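Local structure of enterobactin synthetase component F-related protein (Vibrio cholerae serotype O1, 4OXI) at residues A[109-114]-A[281-286]; A[262-267]-A[271-276]; A[361-366]-A[475-480]. The protein binds glycyl-adenosine-5'-phosphate and, as an adenylation domain, probably activates glycine with ATP in a lipopolysaccharide modification pathway that gives resistance to antimicrobial peptides. All blocks are in the same frame, centred on the assembly; numbering follows the deposited sequence.

Contact 1 of 3, residues A[109-114]-A[281-286]; sequences AAYSAI and ACLYVV
Val-285 sets its CG2 methyl over one face of the Tyr-111 ring. The methyl lies 3.8 Å from the ring centroid and 30° off the ring normal, a CH-pi contact. It is displaced toward the CE2-CZ bond, with CG2 of Val-285 3.5 Å from CZ of Tyr-111. The second methyl, CG1 of Val-285, comes 3.5 Å from OH of Tyr-111. Both methyls lie on the same face, CG2 over the ring and CG1 toward the hydroxyl. The two side chains approach from opposite directions. Tyr-111 has CG anti to its carbonyl carbon (chi1 -56°), and the ring leaves helix 108-119 toward the strand. Leu-283, two residues earlier on the same side of strand 282-285, meets the ring near its other end. Its CD2 is 4.1 Å from CD1 of Tyr-111, and the two side chains cross at about a right angle. The strand belongs to a mixed sheet with strands 67-71 and 257-260 as its neighbours. Tyr-111 thus joins helix 108-119 to this sheet. Its hydroxyl is hydrogen-bonded to Gln-260 OE1. No hydrogen bond crosses between the segments; the contact is van der Waals and CH-pi, while the buried phenol oxygen is satisfied by an amide of the adjacent strand.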
loop_
_atom_site.group_PDB
_atom_site.type_symbol
_atom_site.label_atom_id
_atom_site.label_comp_id
_atom_site.label_asym_id
_atom_site.label_seq_id
_atom_site.Cartn_x
_atom_site.Cartn_y
_atom_site.Cartn_z
ATOM N N ALA A 109 9.873 -10.668 -11.553
ATOM C CA ALA A 109 9.073 -10.106 -12.639
ATOM C C ALA A 109 8.252 -8.910 -12.170
ATOM O O ALA A 109 8.117 -7.938 -12.895
ATOM C CB ALA A 109 8.181 -11.165 -13.236
ATOM N N ALA A 110 7.728 -8.953 -10.947
ATOM C CA ALA A 110 6.954 -7.809 -10.433
ATOM C C ALA A 110 7.815 -6.564 -10.272
ATOM O O ALA A 110 7.403 -5.469 -10.675
ATOM C CB ALA A 110 6.284 -8.157 -9.116
ATOM N N TYR A 111 9.001 -6.718 -9.671
ATOM C CA TYR A 111 9.883 -5.570 -9.423
ATOM C C TYR A 111 10.519 -5.045 -10.724
ATOM O O TYR A 111 10.725 -3.844 -10.871
ATOM C CB TYR A 111 10.932 -5.904 -8.331
ATOM C CG TYR A 111 10.229 -6.345 -7.065
ATOM C CD1 TYR A 111 9.813 -5.428 -6.125
ATOM C CD2 TYR A 111 9.913 -7.678 -6.857
ATOM C CE1 TYR A 111 9.114 -5.830 -4.986
ATOM C CE2 TYR A 111 9.223 -8.085 -5.742
ATOM C CZ TYR A 111 8.827 -7.159 -4.810
ATOM O OH TYR A 111 8.136 -7.592 -3.705
ATOM N N SER A 112 10.828 -5.948 -11.653
ATOM C CA SER A 112 11.290 -5.568 -12.986
ATOM C C SER A 112 10.266 -4.668 -13.670
ATOM O O SER A 112 10.614 -3.649 -14.240
ATOM C CB SER A 112 11.451 -6.831 -13.849
ATOM O OG SER A 112 12.650 -7.509 -13.537
ATOM N N ALA A 113 9.001 -5.086 -13.640
ATOM C CA ALA A 113 7.927 -4.349 -14.310
ATOM C C ALA A 113 7.649 -3.022 -13.641
ATOM O O ALA A 113 7.335 -2.045 -14.316
ATOM C CB ALA A 113 6.649 -5.192 -14.377
ATOM N N ILE A 114 7.760 -2.973 -12.315
ATOM C CA ILE A 114 7.545 -1.715 -11.596
ATOM C C ILE A 114 8.645 -0.681 -11.906
ATOM O O ILE A 114 8.344 0.487 -12.164
ATOM C CB ILE A 114 7.408 -1.935 -10.083
ATOM C CG1 ILE A 114 6.115 -2.696 -9.780
ATOM C CG2 ILE A 114 7.379 -0.594 -9.359
ATOM C CD1 ILE A 114 5.925 -3.062 -8.329
ATOM N N ALA A 281 20.256 1.582 -2.557
ATOM C CA ALA A 281 20.311 0.515 -1.562
ATOM C C ALA A 281 19.849 -0.816 -2.136
ATOM O O ALA A 281 19.482 -0.884 -3.318
ATOM C CB ALA A 281 19.476 0.885 -0.350
ATOM N N CYS A 282 19.864 -1.873 -1.313
ATOM C CA CYS A 282 19.369 -3.172 -1.762
ATOM C C CYS A 282 18.031 -3.490 -1.120
ATOM O O CYS A 282 17.881 -3.417 0.115
ATOM C CB CYS A 282 20.355 -4.314 -1.487
ATOM S SG CYS A 282 19.876 -5.889 -2.352
ATOM N N LEU A 283 17.060 -3.826 -1.968
ATOM C CA LEU A 283 15.709 -4.154 -1.516
ATOM C C LEU A 283 15.633 -5.664 -1.279
ATOM O O LEU A 283 16.003 -6.449 -2.152
ATOM C CB LEU A 283 14.680 -3.720 -2.573
ATOM C CG LEU A 283 13.187 -3.810 -2.260
ATOM C CD1 LEU A 283 12.798 -2.848 -1.144
ATOM C CD2 LEU A 283 12.350 -3.524 -3.507
ATOM N N TYR A 284 15.173 -6.069 -0.097
ATOM C CA TYR A 284 15.025 -7.488 0.206
ATOM C C TYR A 284 13.548 -7.875 0.247
ATOM O O TYR A 284 12.806 -7.456 1.140
ATOM C CB TYR A 284 15.721 -7.848 1.532
ATOM C CG TYR A 284 17.236 -7.943 1.405
ATOM C CD1 TYR A 284 17.877 -9.178 1.417
ATOM C CD2 TYR A 284 18.022 -6.793 1.250
ATOM C CE1 TYR A 284 19.253 -9.274 1.291
ATOM C CE2 TYR A 284 19.414 -6.880 1.123
ATOM C CZ TYR A 284 20.015 -8.126 1.151
ATOM O OH TYR A 284 21.383 -8.233 1.029
ATOM N N VAL A 285 13.124 -8.678 -0.722
ATOM C CA VAL A 285 11.727 -9.103 -0.785
ATOM C C VAL A 285 11.419 -10.187 0.247
ATOM O O VAL A 285 12.036 -11.253 0.234
ATOM C CB VAL A 285 11.392 -9.620 -2.191
ATOM C CG1 VAL A 285 9.955 -10.157 -2.247
ATOM C CG2 VAL A 285 11.593 -8.489 -3.200
ATOM N N VAL A 286 10.464 -9.927 1.137
ATOM C CA VAL A 286 10.093 -10.913 2.153
ATOM C C VAL A 286 9.252 -12.009 1.520
ATOM O O VAL A 286 8.150 -11.743 1.042
ATOM C CB VAL A 286 9.300 -10.277 3.298
ATOM C CG1 VAL A 286 8.839 -11.351 4.292
ATOM C CG2 VAL A 286 10.154 -9.216 4.003
#

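Contact 2 of 3, residues A[262-267]-A[271-276]; sequences SDLTFD and HDIFYS. With GAP (glycyl-adenosine-5'-phosphate), chain B.
Asp-272 OD2 accepts a hydrogen bond from Gln-260 NE2 and also lies close to water 1, which receives the Ser-262 N-H. The water oxygen is a short 2.5 Å from Asp-272 OD2 and 3.0 Å from Ser-262 N. It sits in a gap too long for a direct bond between carboxylate and amide. The segments belong to the loop and helix that carry the FDxS-type core motif of adenylation domains. The loop follows strand 257-260 and makes a type I beta turn from Asp-263 to Phe-266. It then runs into helix 268-279. The junction has a weak backbone bond from His-271 N to Asp-267 O at 3.3 Å, in the first turn of the helix. Away from the water, Leu-264 and Ile-273 cross at about a right angle, and only their methyl ends meet. Leu-264 CD2 is 4.0 Å from Ile-273 CD1, and both side chains also touch Tyr-111 of helix 108-119. On the helix, His-271 ND1 is hydrogen-bonded to Tyr-242 OH, and CB of Tyr-275 lies over one face of its imidazole. The loop end faces the ligand. Asp-267 CG sits between the backbone N and the carbonyl carbon (chi1 70°), and its carboxylate meets the glycyl amino group, as in amino acid-activating relatives. Its OD2 has a weak bond from Ile-367 N. The Phe-266 ring has the glycyl carbonyl oxygen at its edge, in plane, with CZ of Phe-266 3.4 Å from O of the ligand. The amino nitrogen N of the ligand donates to Asp-267 OD1 at 2.7 Å.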
loop_
_atom_site.group_PDB
_atom_site.type_symbol
_atom_site.label_atom_id
_atom_site.label_comp_id
_atom_site.label_asym_id
_atom_site.label_seq_id
_atom_site.Cartn_x
_atom_site.Cartn_y
_atom_site.Cartn_z
ATOM N N SER A 262 5.378 -5.427 2.791
ATOM C CA SER A 262 3.973 -5.276 2.398
ATOM C C SER A 262 3.655 -5.830 0.999
ATOM O O SER A 262 4.515 -5.826 0.114
ATOM C CB SER A 262 3.586 -3.798 2.456
ATOM O OG SER A 262 3.822 -3.251 3.746
ATOM N N ASP A 263 2.419 -6.298 0.804
ATOM C CA ASP A 263 1.936 -6.681 -0.525
ATOM C C ASP A 263 2.032 -5.495 -1.491
ATOM O O ASP A 263 1.915 -4.333 -1.075
ATOM C CB ASP A 263 0.475 -7.167 -0.445
ATOM C CG ASP A 263 0.315 -8.463 0.381
ATOM O OD1 ASP A 263 1.259 -9.297 0.427
ATOM O OD2 ASP A 263 -0.767 -8.650 0.986
ATOM N N LEU A 264 2.255 -5.787 -2.771
ATOM C CA LEU A 264 2.373 -4.756 -3.809
ATOM C C LEU A 264 1.073 -3.973 -4.018
ATOM O O LEU A 264 1.090 -2.878 -4.567
ATOM C CB LEU A 264 2.837 -5.380 -5.134
ATOM C CG LEU A 264 4.265 -5.954 -5.083
ATOM C CD1 LEU A 264 4.604 -6.708 -6.355
ATOM C CD2 LEU A 264 5.291 -4.858 -4.852
ATOM N N THR A 265 -0.053 -4.538 -3.592
ATOM C CA THR A 265 -1.335 -3.830 -3.653
ATOM C C THR A 265 -1.494 -2.801 -2.532
ATOM O O THR A 265 -2.472 -2.063 -2.521
ATOM C CB THR A 265 -2.535 -4.809 -3.530
ATOM O OG1 THR A 265 -2.303 -5.709 -2.438
ATOM C CG2 THR A 265 -2.735 -5.609 -4.826
ATOM N N PHE A 266 -0.566 -2.789 -1.574
ATOM C CA PHE A 266 -0.614 -1.860 -0.425
ATOM C C PHE A 266 0.466 -0.812 -0.693
ATOM O O PHE A 266 1.598 -1.175 -1.065
ATOM C CB PHE A 266 -0.285 -2.629 0.868
ATOM C CG PHE A 266 -0.567 -1.869 2.144
ATOM C CD1 PHE A 266 -1.344 -0.709 2.145
ATOM C CD2 PHE A 266 -0.048 -2.318 3.358
ATOM C CE1 PHE A 266 -1.601 -0.007 3.331
ATOM C CE2 PHE A 266 -0.300 -1.624 4.553
ATOM C CZ PHE A 266 -1.079 -0.470 4.536
ATOM N N ASP A 267 0.144 0.474 -0.528
ATOM C CA ASP A 267 1.104 1.499 -0.939
ATOM C C ASP A 267 2.393 1.586 -0.102
ATOM O O ASP A 267 3.346 2.239 -0.516
ATOM C CB ASP A 267 0.453 2.876 -1.171
ATOM C CG ASP A 267 -0.016 3.545 0.114
ATOM O OD1 ASP A 267 0.187 2.984 1.219
ATOM O OD2 ASP A 267 -0.577 4.665 0.012
ATOM N N HIS A 271 6.606 2.762 -1.065
ATOM C CA HIS A 271 7.656 3.370 -0.253
ATOM C C HIS A 271 8.928 2.500 -0.282
ATOM O O HIS A 271 10.004 2.989 -0.643
ATOM C CB HIS A 271 7.129 3.578 1.164
ATOM C CG HIS A 271 8.191 3.824 2.189
ATOM N ND1 HIS A 271 8.312 5.023 2.858
ATOM C CD2 HIS A 271 9.149 3.013 2.696
ATOM C CE1 HIS A 271 9.308 4.945 3.719
ATOM N NE2 HIS A 271 9.830 3.735 3.647
ATOM N N ASP A 272 8.801 1.219 0.077
ATOM C CA ASP A 272 9.954 0.310 0.127
ATOM C C ASP A 272 10.765 0.389 -1.162
ATOM O O ASP A 272 11.991 0.576 -1.142
ATOM C CB ASP A 272 9.512 -1.161 0.313
ATOM C CG ASP A 272 8.642 -1.387 1.564
ATOM O OD1 ASP A 272 8.801 -0.641 2.563
ATOM O OD2 ASP A 272 7.799 -2.335 1.556
ATOM N N ILE A 273 10.064 0.239 -2.284
ATOM C CA ILE A 273 10.699 0.137 -3.598
ATOM C C ILE A 273 11.436 1.408 -4.014
ATOM O O ILE A 273 12.578 1.348 -4.470
ATOM C CB ILE A 273 9.660 -0.226 -4.692
ATOM C CG1 ILE A 273 9.096 -1.626 -4.455
ATOM C CG2 ILE A 273 10.273 -0.154 -6.068
ATOM C CD1 ILE A 273 8.057 -2.050 -5.500
ATOM N N PHE A 274 10.797 2.565 -3.871
ATOM C CA PHE A 274 11.410 3.786 -4.386
ATOM C C PHE A 274 12.361 4.453 -3.405
ATOM O O PHE A 274 13.287 5.151 -3.826
ATOM C CB PHE A 274 10.348 4.734 -4.957
ATOM C CG PHE A 274 9.705 4.186 -6.189
ATOM C CD1 PHE A 274 10.363 4.266 -7.409
ATOM C CD2 PHE A 274 8.481 3.535 -6.124
ATOM C CE1 PHE A 274 9.803 3.728 -8.544
ATOM C CE2 PHE A 274 7.910 2.996 -7.259
ATOM C CZ PHE A 274 8.568 3.091 -8.471
ATOM N N TYR A 275 12.139 4.210 -2.113
ATOM C CA TYR A 275 13.077 4.606 -1.066
ATOM C C TYR A 275 14.402 3.893 -1.309
ATOM O O TYR A 275 15.472 4.491 -1.239
ATOM C CB TYR A 275 12.539 4.133 0.269
ATOM C CG TYR A 275 13.108 4.769 1.516
ATOM C CD1 TYR A 275 13.790 5.988 1.484
ATOM C CD2 TYR A 275 12.927 4.154 2.742
ATOM C CE1 TYR A 275 14.275 6.568 2.666
ATOM C CE2 TYR A 275 13.393 4.713 3.902
ATOM C CZ TYR A 275 14.069 5.914 3.868
ATOM O OH TYR A 275 14.521 6.416 5.066
ATOM N N SER A 276 14.337 2.595 -1.581
ATOM C CA SER A 276 15.562 1.855 -1.837
ATOM C C SER A 276 16.224 2.356 -3.122
ATOM O O SER A 276 17.436 2.534 -3.188
ATOM C CB SER A 276 15.277 0.356 -1.938
ATOM O OG SER A 276 16.466 -0.350 -2.283
HETATM N N GAP B . -0.831 4.480 3.269
HETATM C CA GAP B . -0.667 3.762 4.567
HETATM C C GAP B . -2.009 3.143 4.908
HETATM O O GAP B . -2.185 2.460 5.900
HETATM P PA GAP B . -4.606 2.844 4.059
HETATM O O1A GAP B . -5.346 3.722 3.081
HETATM O O2A GAP B . -4.609 1.332 3.900
HETATM O O3A GAP B . -3.107 3.407 3.997
HETATM C "C5'" GAP B . -5.375 4.614 5.834
HETATM O "O5'" GAP B . -5.153 3.238 5.519
HETATM C "C4'" GAP B . -5.948 4.707 7.234
HETATM O "O4'" GAP B . -5.131 3.953 8.133
HETATM C "C3'" GAP B . -5.903 6.108 7.804
HETATM O "O3'" GAP B . -7.026 6.876 7.374
HETATM C "C2'" GAP B . -5.896 5.839 9.300
HETATM O "O2'" GAP B . -7.195 5.479 9.743
HETATM C "C1'" GAP B . -5.121 4.553 9.427
HETATM N N9 GAP B . -3.721 4.860 9.796
HETATM C C8 GAP B . -2.685 4.948 8.941
HETATM N N7 GAP B . -1.531 5.224 9.597
HETATM C C5 GAP B . -1.834 5.330 10.909
HETATM C C6 GAP B . -1.084 5.625 12.147
HETATM N N6 GAP B . 0.258 5.842 12.114
HETATM N N1 GAP B . -1.784 5.648 13.307
HETATM C C2 GAP B . -3.117 5.421 13.352
HETATM N N3 GAP B . -3.855 5.149 12.259
HETATM C C4 GAP B . -3.279 5.086 11.034
HETATM O O HOH W 1 6.414 -2.739 3.575
#

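Contact 3 of 3, residues A[361-366]-A[475-480]; sequences GPTECT and GQRVEL. With GAP (glycyl-adenosine-5'-phosphate), chain B.
The guanidinium of Arg-477 and the carboxylate of Glu-364 lie nearly coplanar, their planes 21° apart. The polar partners of the guanidinium sit at its edge: both carboxylate oxygens and the ligand phosphate oxygen O1A. The loop carries the GPTE core motif of adenylation domains. The arginine comes from strand 476-479 of the two-stranded hairpin with strand 470-473. The salt bridge is end-on and two-pronged. Arg-477 NH1 donates to Glu-364 OE1 at 2.9 Å and 168°, in the guanidinium plane. Arg-477 NH2 donates to Glu-364 OE2 at 2.8 Å, with the oxygen tilted further from that plane. Each carboxylate oxygen uses its syn lone pair. Arg-477 is stretched out from CG to NE and spans the gap, while Glu-364 bends at chi2 (87°) to meet it. Tyr-428 OH is a further partner of Glu-364 OE2. The two bonds fix the rotation of the guanidinium and turn NH1 toward the phosphate, so Glu-364 acts as a second-shell residue. The arginine charge probably offsets that of the phosphate. Pro-362 packs its CA 3.6 Å from the ribose carbon C5' of the ligand. Gly-361 O accepts a weak bond from the glycyl amino group. Three donors converge on ligand O1A: Thr-363 N at 3.0 Å, Thr-363 OG1 at 3.0 Å and Arg-477 NH1 at 2.6 Å.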
loop_
_atom_site.group_PDB
_atom_site.type_symbol
_atom_site.label_atom_id
_atom_site.label_comp_id
_atom_site.label_asym_id
_atom_site.label_seq_id
_atom_site.Cartn_x
_atom_site.Cartn_y
_atom_site.Cartn_z
ATOM N N GLY A 361 -0.953 8.221 7.161
ATOM C CA GLY A 361 -1.579 8.748 5.968
ATOM C C GLY A 361 -2.410 7.686 5.263
ATOM O O GLY A 361 -2.179 6.481 5.443
ATOM N N PRO A 362 -3.399 8.129 4.477
ATOM C CA PRO A 362 -4.233 7.226 3.685
ATOM C C PRO A 362 -3.679 7.104 2.270
ATOM O O PRO A 362 -2.894 7.959 1.827
ATOM C CB PRO A 362 -5.578 7.950 3.661
ATOM C CG PRO A 362 -5.192 9.404 3.632
ATOM C CD PRO A 362 -3.912 9.512 4.456
ATOM N N THR A 363 -4.087 6.053 1.570
ATOM C CA THR A 363 -3.658 5.833 0.202
ATOM C C THR A 363 -4.014 7.038 -0.654
ATOM O O THR A 363 -3.278 7.389 -1.586
ATOM C CB THR A 363 -4.312 4.554 -0.350
ATOM O OG1 THR A 363 -3.931 3.446 0.485
ATOM C CG2 THR A 363 -3.884 4.280 -1.804
ATOM N N GLU A 364 -5.130 7.685 -0.318
ATOM C CA GLU A 364 -5.616 8.858 -1.058
ATOM C C GLU A 364 -4.632 10.038 -1.032
ATOM O O GLU A 364 -4.718 10.953 -1.859
ATOM C CB GLU A 364 -6.977 9.301 -0.505
ATOM C CG GLU A 364 -8.157 8.397 -0.910
ATOM C CD GLU A 364 -8.372 7.194 0.030
ATOM O OE1 GLU A 364 -7.450 6.859 0.813
ATOM O OE2 GLU A 364 -9.479 6.588 0.001
ATOM N N CYS A 365 -3.704 10.029 -0.078
ATOM C CA CYS A 365 -2.734 11.108 0.014
ATOM C C CYS A 365 -1.294 10.591 -0.100
ATOM O O CYS A 365 -0.391 11.136 0.537
ATOM C CB CYS A 365 -2.911 11.916 1.309
ATOM S SG CYS A 365 -2.301 13.648 1.182
ATOM N N THR A 366 -1.102 9.551 -0.910
ATOM C CA THR A 366 0.226 9.027 -1.254
ATOM C C THR A 366 1.035 8.569 -0.040
ATOM O O THR A 366 1.953 9.264 0.412
ATOM C CB THR A 366 1.029 10.041 -2.107
ATOM O OG1 THR A 366 0.207 10.474 -3.195
ATOM C CG2 THR A 366 2.294 9.402 -2.688
ATOM N N GLY A 475 -4.113 -6.033 9.379
ATOM C CA GLY A 475 -3.294 -5.040 8.694
ATOM C C GLY A 475 -3.790 -4.531 7.346
ATOM O O GLY A 475 -3.126 -3.695 6.729
ATOM N N GLN A 476 -4.945 -5.020 6.888
ATOM C CA GLN A 476 -5.491 -4.613 5.595
ATOM C C GLN A 476 -6.752 -3.750 5.734
ATOM O O GLN A 476 -7.681 -4.093 6.476
ATOM C CB GLN A 476 -5.829 -5.840 4.767
ATOM C CG GLN A 476 -4.680 -6.800 4.561
ATOM C CD GLN A 476 -5.084 -7.935 3.636
ATOM O OE1 GLN A 476 -5.724 -7.706 2.605
ATOM N NE2 GLN A 476 -4.741 -9.166 4.009
ATOM N N ARG A 477 -6.779 -2.633 5.017
ATOM C CA ARG A 477 -7.920 -1.718 5.021
ATOM C C ARG A 477 -9.202 -2.360 4.473
ATOM O O ARG A 477 -9.184 -2.986 3.420
ATOM C CB ARG A 477 -7.567 -0.510 4.162
ATOM C CG ARG A 477 -8.665 0.523 3.995
ATOM C CD ARG A 477 -8.124 1.745 3.259
ATOM N NE ARG A 477 -9.181 2.591 2.707
ATOM C CZ ARG A 477 -8.983 3.816 2.221
ATOM N NH1 ARG A 477 -7.763 4.355 2.230
ATOM N NH2 ARG A 477 -10.008 4.508 1.738
ATOM N N VAL A 478 -10.316 -2.196 5.175
ATOM C CA VAL A 478 -11.596 -2.671 4.656
ATOM C C VAL A 478 -12.756 -1.887 5.260
ATOM O O VAL A 478 -12.663 -1.411 6.389
ATOM C CB VAL A 478 -11.778 -4.189 4.910
ATOM C CG1 VAL A 478 -11.895 -4.464 6.387
ATOM C CG2 VAL A 478 -12.994 -4.736 4.137
ATOM N N GLU A 479 -13.838 -1.731 4.502
ATOM C CA GLU A 479 -15.082 -1.178 5.044
ATOM C C GLU A 479 -15.931 -2.316 5.623
ATOM O O GLU A 479 -16.282 -3.258 4.911
ATOM C CB GLU A 479 -15.879 -0.477 3.933
ATOM C CG GLU A 479 -15.115 0.608 3.155
ATOM C CD GLU A 479 -14.971 1.905 3.936
ATOM O OE1 GLU A 479 -15.589 2.022 5.018
ATOM O OE2 GLU A 479 -14.242 2.811 3.465
ATOM N N LEU A 480 -16.268 -2.236 6.905
ATOM C CA LEU A 480 -17.128 -3.246 7.515
ATOM C C LEU A 480 -18.440 -3.358 6.744
ATOM O O LEU A 480 -19.022 -4.435 6.669
ATOM C CB LEU A 480 -17.389 -2.934 8.990
ATOM C CG LEU A 480 -16.188 -3.207 9.902
ATOM C CD1 LEU A 480 -16.536 -2.956 11.355
ATOM C CD2 LEU A 480 -15.656 -4.605 9.713
HETATM N N GAP B . -0.831 4.480 3.269
HETATM C CA GAP B . -0.667 3.762 4.567
HETATM C C GAP B . -2.009 3.143 4.908
HETATM O O GAP B . -2.185 2.460 5.900
HETATM P PA GAP B . -4.606 2.844 4.059
HETATM O O1A GAP B . -5.346 3.722 3.081
HETATM O O2A GAP B . -4.609 1.332 3.900
HETATM O O3A GAP B . -3.107 3.407 3.997
HETATM C "C5'" GAP B . -5.375 4.614 5.834
HETATM O "O5'" GAP B . -5.153 3.238 5.519
HETATM C "C4'" GAP B . -5.948 4.707 7.234
HETATM O "O4'" GAP B . -5.131 3.953 8.133
HETATM C "C3'" GAP B . -5.903 6.108 7.804
HETATM O "O3'" GAP B . -7.026 6.876 7.374
HETATM C "C2'" GAP B . -5.896 5.839 9.300
HETATM O "O2'" GAP B . -7.195 5.479 9.743
HETATM C "C1'" GAP B . -5.121 4.553 9.427
HETATM N N9 GAP B . -3.721 4.860 9.796
HETATM C C8 GAP B . -2.685 4.948 8.941
HETATM N N7 GAP B . -1.531 5.224 9.597
HETATM C C5 GAP B . -1.834 5.330 10.909
HETATM C C6 GAP B . -1.084 5.625 12.147
HETATM N N6 GAP B . 0.258 5.842 12.114
HETATM N N1 GAP B . -1.784 5.648 13.307
HETATM C C2 GAP B . -3.117 5.421 13.352
HETATM N N3 GAP B . -3.855 5.149 12.259
HETATM C C4 GAP B . -3.279 5.086 11.034
#

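In the fold
Contacts 1 and 2 are neighbours, with centres about 9 Å apart. Contact 2 is nested in the chain loop that contact 1 closes. Helix 268-279 leads straight into strand 282-285, and Ala-281 N lies 3.0 Å from Ser-276 O, a probable hydrogen bond. Ala-110 CB also packs 3.5 Å from Leu-264 CD1. Contacts 2 and 3 have centres about 14 Å apart and meet at the glycyl-adenylate, where Asp-267 OD2 comes 3.3 Å from Thr-363 CA. Contact 2 serves the glycyl end and contact 3 mainly the phosphate. Contact 1 does not touch contact 3, with nearest atoms about 13 Å apart. It lies on the far side of contact 2 from the ligand.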